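Local coordinates for putative fusidic acid resistance protein (Staphylococcus aureus, PDB 2YB5) that probably binds elongation factor G and mediates resistance to the antibiotic fusidic acid by helping to clear the drug-stalled factor from the ribosome, at residues A[7-12]-A[117-122]; A[158-163]-A[195-200]. All blocks are in the same frame, centred on the assembly; numbering follows the deposited sequence.

Interaction 1 (A[7-12]-A[117-122]); sequences IEVYKF and EISYLG
V9, just after the N-cap residue E8 and in the first turn of helix 9-27, points its side chain at the backbone of 117-119. The two methyls of V9 divide the work. CG1 lies anti to the backbone N (chi1 165°) and rests against the E117-I118 peptide, 3.7 Å from E117 C. CG2 reaches the I118 carbonyl, 3.5 Å from its O. V9 and S119 have the nearest CA atoms of the two segments, 5.7 Å apart. Y10 follows, and within 117-122 it meets S119. Y10 CB is 3.3 Å from S119 OG, and S119 OG sits at the edge of the Y10 ring, in its plane. Y10 N is 3.2 Å from the same OG, but the angle is too poor for a hydrogen bond. I204 of helix 204-214 touches both Y10 and S119, and I84 packs on V9. The contact joins the N-terminal helical part to the loop leading into strand 121-125 of the zinc-finger part. No hydrogen bond forms between the two segments. The join rests mainly on the fit of the V9 methyls and Y10 CB, and any attraction between Y10 N-H and S119 OG is weak.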
ATOM      1  N   ILE A   7       6.979 -10.120   5.552  1.00 60.74           N
ATOM      2  CA  ILE A   7       6.325  -9.770   4.287  1.00 56.96           C
ATOM      3  C   ILE A   7       6.250  -8.268   4.083  1.00 53.96           C
ATOM      4  O   ILE A   7       6.348  -7.494   5.031  1.00 53.54           O
ATOM      5  CB  ILE A   7       4.884 -10.360   4.198  1.00 55.57           C
ATOM      6  CG1 ILE A   7       4.006  -9.864   5.355  1.00 54.71           C
ATOM      7  CG2 ILE A   7       4.937 -11.881   4.189  1.00 57.48           C
ATOM      8  CD1 ILE A   7       2.528  -9.964   5.079  1.00 53.50           C
ATOM      9  N   GLU A   8       6.046  -7.862   2.836  1.00 51.59           N
ATOM     10  CA  GLU A   8       5.913  -6.446   2.511  1.00 49.30           C
ATOM     11  C   GLU A   8       4.572  -5.901   2.996  1.00 46.31           C
ATOM     12  O   GLU A   8       3.602  -6.647   3.157  1.00 45.40           O
ATOM     13  CB  GLU A   8       6.077  -6.233   1.007  1.00 50.12           C
ATOM     14  CG  GLU A   8       7.423  -6.716   0.448  1.00 54.11           C
ATOM     15  CD  GLU A   8       8.623  -6.058   1.113  1.00 57.84           C
ATOM     16  OE1 GLU A   8       8.542  -4.858   1.469  1.00 58.91           O
ATOM     17  OE2 GLU A   8       9.660  -6.740   1.275  1.00 62.66           O
ATOM     18  N   VAL A   9       4.541  -4.603   3.271  1.00 44.28           N
ATOM     19  CA  VAL A   9       3.320  -3.913   3.688  1.00 42.51           C
ATOM     20  C   VAL A   9       2.175  -4.130   2.685  1.00 41.31           C
ATOM     21  O   VAL A   9       1.028  -4.378   3.083  1.00 39.75           O
ATOM     22  CB  VAL A   9       3.584  -2.383   3.874  1.00 42.52           C
ATOM     23  CG1 VAL A   9       2.288  -1.601   3.951  1.00 41.28           C
ATOM     24  CG2 VAL A   9       4.436  -2.132   5.123  1.00 43.43           C
ATOM     25  N   TYR A  10       2.475  -4.032   1.391  1.00 41.16           N
ATOM     26  CA  TYR A  10       1.438  -4.260   0.369  1.00 41.69           C
ATOM     27  C   TYR A  10       0.872  -5.702   0.373  1.00 41.37           C
ATOM     28  O   TYR A  10      -0.303  -5.898   0.101  1.00 40.99           O
ATOM     29  CB  TYR A  10       1.915  -3.845  -1.022  1.00 42.46           C
ATOM     30  CG  TYR A  10       3.063  -4.634  -1.597  1.00 45.01           C
ATOM     31  CD1 TYR A  10       2.842  -5.801  -2.327  1.00 46.85           C
ATOM     32  CD2 TYR A  10       4.372  -4.186  -1.457  1.00 48.00           C
ATOM     33  CE1 TYR A  10       3.899  -6.517  -2.877  1.00 48.85           C
ATOM     34  CE2 TYR A  10       5.430  -4.892  -1.998  1.00 50.26           C
ATOM     35  CZ  TYR A  10       5.190  -6.051  -2.707  1.00 51.48           C
ATOM     36  OH  TYR A  10       6.251  -6.736  -3.243  1.00 56.43           O
ATOM     37  N   LYS A  11       1.694  -6.692   0.721  1.00 41.87           N
ATOM     38  CA  LYS A  11       1.212  -8.074   0.874  1.00 42.35           C
ATOM     39  C   LYS A  11       0.276  -8.210   2.062  1.00 42.30           C
ATOM     40  O   LYS A  11      -0.683  -8.988   2.006  1.00 42.06           O
ATOM     41  CB  LYS A  11       2.362  -9.080   1.008  1.00 43.23           C
ATOM     42  CG  LYS A  11       3.165  -9.288  -0.276  1.00 45.46           C
ATOM     43  CD  LYS A  11       2.415 -10.172  -1.270  1.00 47.16           C
ATOM     44  CE  LYS A  11       3.174 -10.367  -2.585  1.00 50.30           C
ATOM     45  NZ  LYS A  11       2.486 -11.385  -3.464  1.00 53.63           N
ATOM     46  N   PHE A  12       0.540  -7.458   3.126  1.00 42.34           N
ATOM     47  CA  PHE A  12      -0.353  -7.450   4.273  1.00 43.39           C
ATOM     48  C   PHE A  12      -1.713  -6.843   3.924  1.00 43.22           C
ATOM     49  O   PHE A  12      -2.745  -7.290   4.421  1.00 43.85           O
ATOM     50  CB  PHE A  12       0.270  -6.711   5.464  1.00 44.35           C
ATOM     51  CG  PHE A  12      -0.634  -6.656   6.668  1.00 47.26           C
ATOM     52  CD1 PHE A  12      -0.649  -7.694   7.584  1.00 49.99           C
ATOM     53  CD2 PHE A  12      -1.491  -5.578   6.865  1.00 49.15           C
ATOM     54  CE1 PHE A  12      -1.487  -7.654   8.697  1.00 52.96           C
ATOM     55  CE2 PHE A  12      -2.345  -5.541   7.966  1.00 52.59           C
ATOM     56  CZ  PHE A  12      -2.338  -6.578   8.884  1.00 53.32           C
ATOM     57  N   GLU A 117       2.692   0.613   7.701  1.00 42.81           N
ATOM     58  CA  GLU A 117       1.484   0.998   6.976  1.00 42.35           C
ATOM     59  C   GLU A 117       1.750   1.654   5.639  1.00 39.41           C
ATOM     60  O   GLU A 117       0.798   2.064   4.954  1.00 39.25           O
ATOM     61  CB  GLU A 117       0.646   1.958   7.816  1.00 43.55           C
ATOM     62  CG  GLU A 117       0.228   1.419   9.161  1.00 46.03           C
ATOM     63  CD  GLU A 117      -0.826   2.298   9.794  1.00 48.74           C
ATOM     64  OE1 GLU A 117      -0.617   3.533   9.819  1.00 49.50           O
ATOM     65  OE2 GLU A 117      -1.860   1.762  10.246  1.00 50.69           O
ATOM     66  N   ILE A 118       3.011   1.745   5.237  1.00 37.10           N
ATOM     67  CA  ILE A 118       3.325   2.344   3.945  1.00 35.14           C
ATOM     68  C   ILE A 118       4.230   1.470   3.092  1.00 34.53           C
ATOM     69  O   ILE A 118       5.203   0.887   3.577  1.00 34.69           O
ATOM     70  CB  ILE A 118       3.912   3.768   4.073  1.00 34.52           C
ATOM     71  CG1 ILE A 118       5.045   3.833   5.084  1.00 33.42           C
ATOM     72  CG2 ILE A 118       2.823   4.780   4.434  1.00 34.22           C
ATOM     73  CD1 ILE A 118       5.843   5.136   4.958  1.00 33.18           C
ATOM     74  N   SER A 119       3.853   1.362   1.823  1.00 33.84           N
ATOM     75  CA  SER A 119       4.673   0.760   0.794  1.00 33.62           C
ATOM     76  C   SER A 119       5.467   1.854   0.097  1.00 32.52           C
ATOM     77  O   SER A 119       6.521   1.603  -0.475  1.00 32.36           O
ATOM     78  CB  SER A 119       3.797   0.040  -0.220  1.00 34.12           C
ATOM     79  OG  SER A 119       3.167  -1.076   0.386  1.00 35.72           O
ATOM     80  N   TYR A 120       4.938   3.067   0.112  1.00 31.48           N
ATOM     81  CA  TYR A 120       5.693   4.209  -0.370  1.00 30.58           C
ATOM     82  C   TYR A 120       5.437   5.437   0.496  1.00 29.80           C
ATOM     83  O   TYR A 120       4.364   5.585   1.082  1.00 30.65           O
ATOM     84  CB  TYR A 120       5.353   4.491  -1.835  1.00 29.96           C
ATOM     85  CG  TYR A 120       4.031   5.148  -2.099  1.00 28.44           C
ATOM     86  CD1 TYR A 120       3.900   6.529  -2.070  1.00 27.56           C
ATOM     87  CD2 TYR A 120       2.906   4.383  -2.440  1.00 28.02           C
ATOM     88  CE1 TYR A 120       2.669   7.137  -2.338  1.00 27.59           C
ATOM     89  CE2 TYR A 120       1.698   4.970  -2.695  1.00 27.30           C
ATOM     90  CZ  TYR A 120       1.583   6.350  -2.662  1.00 28.35           C
ATOM     91  OH  TYR A 120       0.370   6.935  -2.940  1.00 27.63           O
ATOM     92  N   LEU A 121       6.416   6.321   0.548  1.00 28.87           N
ATOM     93  CA  LEU A 121       6.312   7.529   1.360  1.00 28.79           C
ATOM     94  C   LEU A 121       5.922   8.718   0.495  1.00 29.09           C
ATOM     95  O   LEU A 121       6.729   9.195  -0.326  1.00 28.39           O
ATOM     96  CB  LEU A 121       7.640   7.806   2.066  1.00 28.81           C
ATOM     97  CG  LEU A 121       7.626   9.001   3.017  1.00 29.48           C
ATOM     98  CD1 LEU A 121       6.461   8.888   4.012  1.00 30.08           C
ATOM     99  CD2 LEU A 121       8.969   9.081   3.725  1.00 29.98           C
ATOM    100  N   GLY A 122       4.696   9.202   0.691  1.00 29.46           N
ATOM    101  CA  GLY A 122       4.180  10.312  -0.081  1.00 30.75           C
ATOM    102  C   GLY A 122       3.794  11.443   0.839  1.00 32.24           C
ATOM    103  O   GLY A 122       3.012  11.239   1.773  1.00 33.41           O
TER

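Interaction 2 (A[158-163]-A[195-200]); sequences CKICNQ and FKCNQN. With ZN (zinc ion), chain C.
This is a metal-centred contact in the treble-clef zinc finger, between the loop 158-163 and helix 194-200. The loop is a zinc knuckle that supplies C158 and C161. The helix supplies C197, and C191, at the end of strand 186-191, is the fourth ligand. The zinc ion is 2.3 Å from C158 SG and 2.4 Å from C197 SG. Both these sulfurs lie anti to their own backbone N, whereas C161 SG stands between its backbone N and carbonyl carbon (chi1 64°). The knuckle backbone turns its amides toward the sulfurs. I160 N donates to C158 SG at 3.2 Å, and C161 N donates to the same sulfur in a nearly straight bond (170°). C161 SG receives two weak bonds. One comes from Q163 N within the loop. The other crosses from the helix, N200 ND2 to C161 SG, at 3.7 Å. Beyond the metal, the side-chain amides of Q163 and N200 stack with their planes 24° apart, and Q163 NE2 is 3.5 Å from N200 CB. On another side of the site, I160 sets its CG2 methyl 3.9 Å from C197 SG. I160 also packs on L207 and F210 of helix 204-214. Four cysteine sulfurs, probably thiolates, would gather negative charge round the zinc ion. The N-H groups directed at C158 and C161 probably spread part of that charge and steady the sulfurs, while the metal ties loop to helix.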
ATOM      1  N   CYS A 158      -8.049   6.532  -7.975  1.00 42.93           N
ATOM      2  CA  CYS A 158      -6.620   6.805  -7.884  1.00 40.60           C
ATOM      3  C   CYS A 158      -5.887   5.868  -8.827  1.00 40.00           C
ATOM      4  O   CYS A 158      -6.090   4.667  -8.776  1.00 40.15           O
ATOM      5  CB  CYS A 158      -6.124   6.582  -6.450  1.00 40.09           C
ATOM      6  SG  CYS A 158      -4.316   6.461  -6.277  1.00 36.27           S
ATOM      7  N   LYS A 159      -5.010   6.392  -9.673  1.00 39.24           N
ATOM      8  CA  LYS A 159      -4.292   5.507 -10.587  1.00 39.59           C
ATOM      9  C   LYS A 159      -3.081   4.774  -9.988  1.00 38.93           C
ATOM     10  O   LYS A 159      -2.372   4.081 -10.714  1.00 39.05           O
ATOM     11  CB  LYS A 159      -3.928   6.249 -11.869  1.00 39.70           C
ATOM     12  CG  LYS A 159      -5.170   6.747 -12.629  1.00 42.09           C
ATOM     13  CD  LYS A 159      -6.081   5.613 -13.122  1.00 43.73           C
ATOM     14  CE  LYS A 159      -7.340   6.163 -13.789  1.00 45.94           C
ATOM     15  NZ  LYS A 159      -8.294   5.096 -14.228  1.00 47.41           N
ATOM     16  N   ILE A 160      -2.859   4.894  -8.676  1.00 38.39           N
ATOM     17  CA  ILE A 160      -1.884   4.049  -7.999  1.00 37.90           C
ATOM     18  C   ILE A 160      -2.551   2.833  -7.346  1.00 39.38           C
ATOM     19  O   ILE A 160      -2.197   1.700  -7.646  1.00 40.01           O
ATOM     20  CB  ILE A 160      -1.082   4.836  -6.967  1.00 37.24           C
ATOM     21  CG1 ILE A 160      -0.128   5.799  -7.680  1.00 35.41           C
ATOM     22  CG2 ILE A 160      -0.286   3.890  -6.053  1.00 36.56           C
ATOM     23  CD1 ILE A 160       0.416   6.860  -6.802  1.00 34.10           C
ATOM     24  N   CYS A 161      -3.508   3.068  -6.456  1.00 40.07           N
ATOM     25  CA  CYS A 161      -4.140   1.998  -5.711  1.00 41.17           C
ATOM     26  C   CYS A 161      -5.399   1.483  -6.405  1.00 42.98           C
ATOM     27  O   CYS A 161      -5.961   0.485  -5.977  1.00 43.21           O
ATOM     28  CB  CYS A 161      -4.489   2.466  -4.293  1.00 41.53           C
ATOM     29  SG  CYS A 161      -5.714   3.800  -4.209  1.00 40.30           S
ATOM     30  N   ASN A 162      -5.834   2.187  -7.455  1.00 43.94           N
ATOM     31  CA  ASN A 162      -7.013   1.846  -8.254  1.00 46.01           C
ATOM     32  C   ASN A 162      -8.357   1.938  -7.536  1.00 47.74           C
ATOM     33  O   ASN A 162      -9.362   1.543  -8.103  1.00 48.77           O
ATOM     34  CB  ASN A 162      -6.865   0.458  -8.901  1.00 46.92           C
ATOM     35  CG  ASN A 162      -5.766   0.412  -9.942  1.00 47.11           C
ATOM     36  OD1 ASN A 162      -5.031  -0.572 -10.043  1.00 49.64           O
ATOM     37  ND2 ASN A 162      -5.664   1.463 -10.738  1.00 47.25           N
ATOM     38  N   GLN A 163      -8.401   2.476  -6.319  1.00 48.56           N
ATOM     39  CA  GLN A 163      -9.679   2.633  -5.620  1.00 50.39           C
ATOM     40  C   GLN A 163     -10.224   4.058  -5.753  1.00 50.66           C
ATOM     41  O   GLN A 163      -9.526   4.965  -6.220  1.00 49.61           O
ATOM     42  CB  GLN A 163      -9.533   2.229  -4.153  1.00 51.25           C
ATOM     43  CG  GLN A 163      -9.056   0.773  -4.001  1.00 52.97           C
ATOM     44  CD  GLN A 163      -9.345   0.170  -2.642  1.00 54.81           C
ATOM     45  OE1 GLN A 163     -10.325   0.520  -1.985  1.00 56.75           O
ATOM     46  NE2 GLN A 163      -8.491  -0.760  -2.217  1.00 56.93           N
ATOM     47  N   PHE A 195      -1.141   8.515   2.542  1.00 36.77           N
ATOM     48  CA  PHE A 195      -1.299   7.577   3.653  1.00 38.33           C
ATOM     49  C   PHE A 195      -2.580   6.770   3.522  1.00 39.25           C
ATOM     50  O   PHE A 195      -2.579   5.563   3.762  1.00 39.98           O
ATOM     51  CB  PHE A 195      -1.163   8.306   4.991  1.00 39.81           C
ATOM     52  CG  PHE A 195       0.185   8.952   5.142  1.00 40.78           C
ATOM     53  CD1 PHE A 195       1.262   8.215   5.598  1.00 41.25           C
ATOM     54  CD2 PHE A 195       0.397  10.262   4.718  1.00 42.03           C
ATOM     55  CE1 PHE A 195       2.528   8.787   5.695  1.00 41.04           C
ATOM     56  CE2 PHE A 195       1.660  10.838   4.801  1.00 42.78           C
ATOM     57  CZ  PHE A 195       2.726  10.097   5.293  1.00 42.02           C
ATOM     58  N   LYS A 196      -3.657   7.414   3.085  1.00 39.54           N
ATOM     59  CA  LYS A 196      -4.885   6.696   2.743  1.00 40.17           C
ATOM     60  C   LYS A 196      -4.654   5.747   1.562  1.00 38.45           C
ATOM     61  O   LYS A 196      -5.077   4.587   1.604  1.00 39.21           O
ATOM     62  CB  LYS A 196      -6.003   7.672   2.411  1.00 41.37           C
ATOM     63  CG  LYS A 196      -7.363   7.011   2.173  1.00 44.40           C
ATOM     64  CD  LYS A 196      -8.300   7.903   1.364  1.00 46.31           C
ATOM     65  CE  LYS A 196      -9.655   7.213   1.159  1.00 48.58           C
ATOM     66  NZ  LYS A 196     -10.549   7.951   0.222  1.00 49.13           N
ATOM     67  N   CYS A 197      -4.001   6.250   0.516  1.00 36.55           N
ATOM     68  CA  CYS A 197      -3.557   5.429  -0.631  1.00 35.36           C
ATOM     69  C   CYS A 197      -2.831   4.142  -0.203  1.00 35.50           C
ATOM     70  O   CYS A 197      -3.133   3.052  -0.697  1.00 35.10           O
ATOM     71  CB  CYS A 197      -2.596   6.236  -1.520  1.00 34.23           C
ATOM     72  SG  CYS A 197      -2.244   5.489  -3.124  1.00 31.19           S
ATOM     73  N   ASN A 198      -1.879   4.293   0.710  1.00 35.16           N
ATOM     74  CA  ASN A 198      -1.080   3.162   1.191  1.00 36.23           C
ATOM     75  C   ASN A 198      -1.873   2.116   1.976  1.00 38.55           C
ATOM     76  O   ASN A 198      -1.462   0.963   2.042  1.00 38.04           O
ATOM     77  CB  ASN A 198       0.108   3.654   2.010  1.00 35.22           C
ATOM     78  CG  ASN A 198       1.292   4.011   1.141  1.00 34.48           C
ATOM     79  OD1 ASN A 198       2.060   3.132   0.751  1.00 32.31           O
ATOM     80  ND2 ASN A 198       1.446   5.307   0.825  1.00 31.73           N
ATOM     81  N   GLN A 199      -3.011   2.526   2.548  1.00 41.07           N
ATOM     82  CA  GLN A 199      -3.970   1.587   3.155  1.00 43.63           C
ATOM     83  C   GLN A 199      -4.705   0.770   2.094  1.00 43.97           C
ATOM     84  O   GLN A 199      -5.149  -0.341   2.372  1.00 46.18           O
ATOM     85  CB  GLN A 199      -5.003   2.324   4.030  1.00 45.22           C
ATOM     86  CG  GLN A 199      -4.427   3.041   5.255  1.00 47.70           C
ATOM     87  CD  GLN A 199      -3.869   2.085   6.286  1.00 51.77           C
ATOM     88  OE1 GLN A 199      -2.930   1.338   6.011  1.00 53.86           O
ATOM     89  NE2 GLN A 199      -4.446   2.098   7.490  1.00 56.34           N
ATOM     90  N   ASN A 200      -4.836   1.323   0.891  1.00 42.51           N
ATOM     91  CA  ASN A 200      -5.512   0.648  -0.216  1.00 42.69           C
ATOM     92  C   ASN A 200      -4.572  -0.143  -1.129  1.00 41.15           C
ATOM     93  O   ASN A 200      -5.017  -1.017  -1.872  1.00 41.71           O
ATOM     94  CB  ASN A 200      -6.236   1.674  -1.108  1.00 42.46           C
ATOM     95  CG  ASN A 200      -7.123   2.644  -0.321  1.00 44.70           C
ATOM     96  OD1 ASN A 200      -7.591   2.332   0.788  1.00 47.42           O
ATOM     97  ND2 ASN A 200      -7.354   3.840  -0.907  1.00 43.05           N
TER
HETATM   98 ZN    ZN C1213      -4.451   5.807  -4.085  1.00 30.93          ZN

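How the interactions relate
Along the chain, both segments of interaction 1 precede those of interaction 2, and the centres of the two contacts are about 11 Å apart. They meet through the helix 194-200. N198 OD1 probably accepts two backbone hydrogen bonds from the loop, from S119 N at 2.7 Å and from Y120 N at 2.9 Å. N198 is next to the zinc ligand C197 but points away from the 158-163 loop. The helix therefore holds zinc through one residue and the 117-122 segment through the next. The S119 side chain is about 11 Å from the zinc ion, but Y120 OH comes to 3.0 Å from C197 SG, so 117-122 reaches the second shell without binding the metal. Y120 also touches I160.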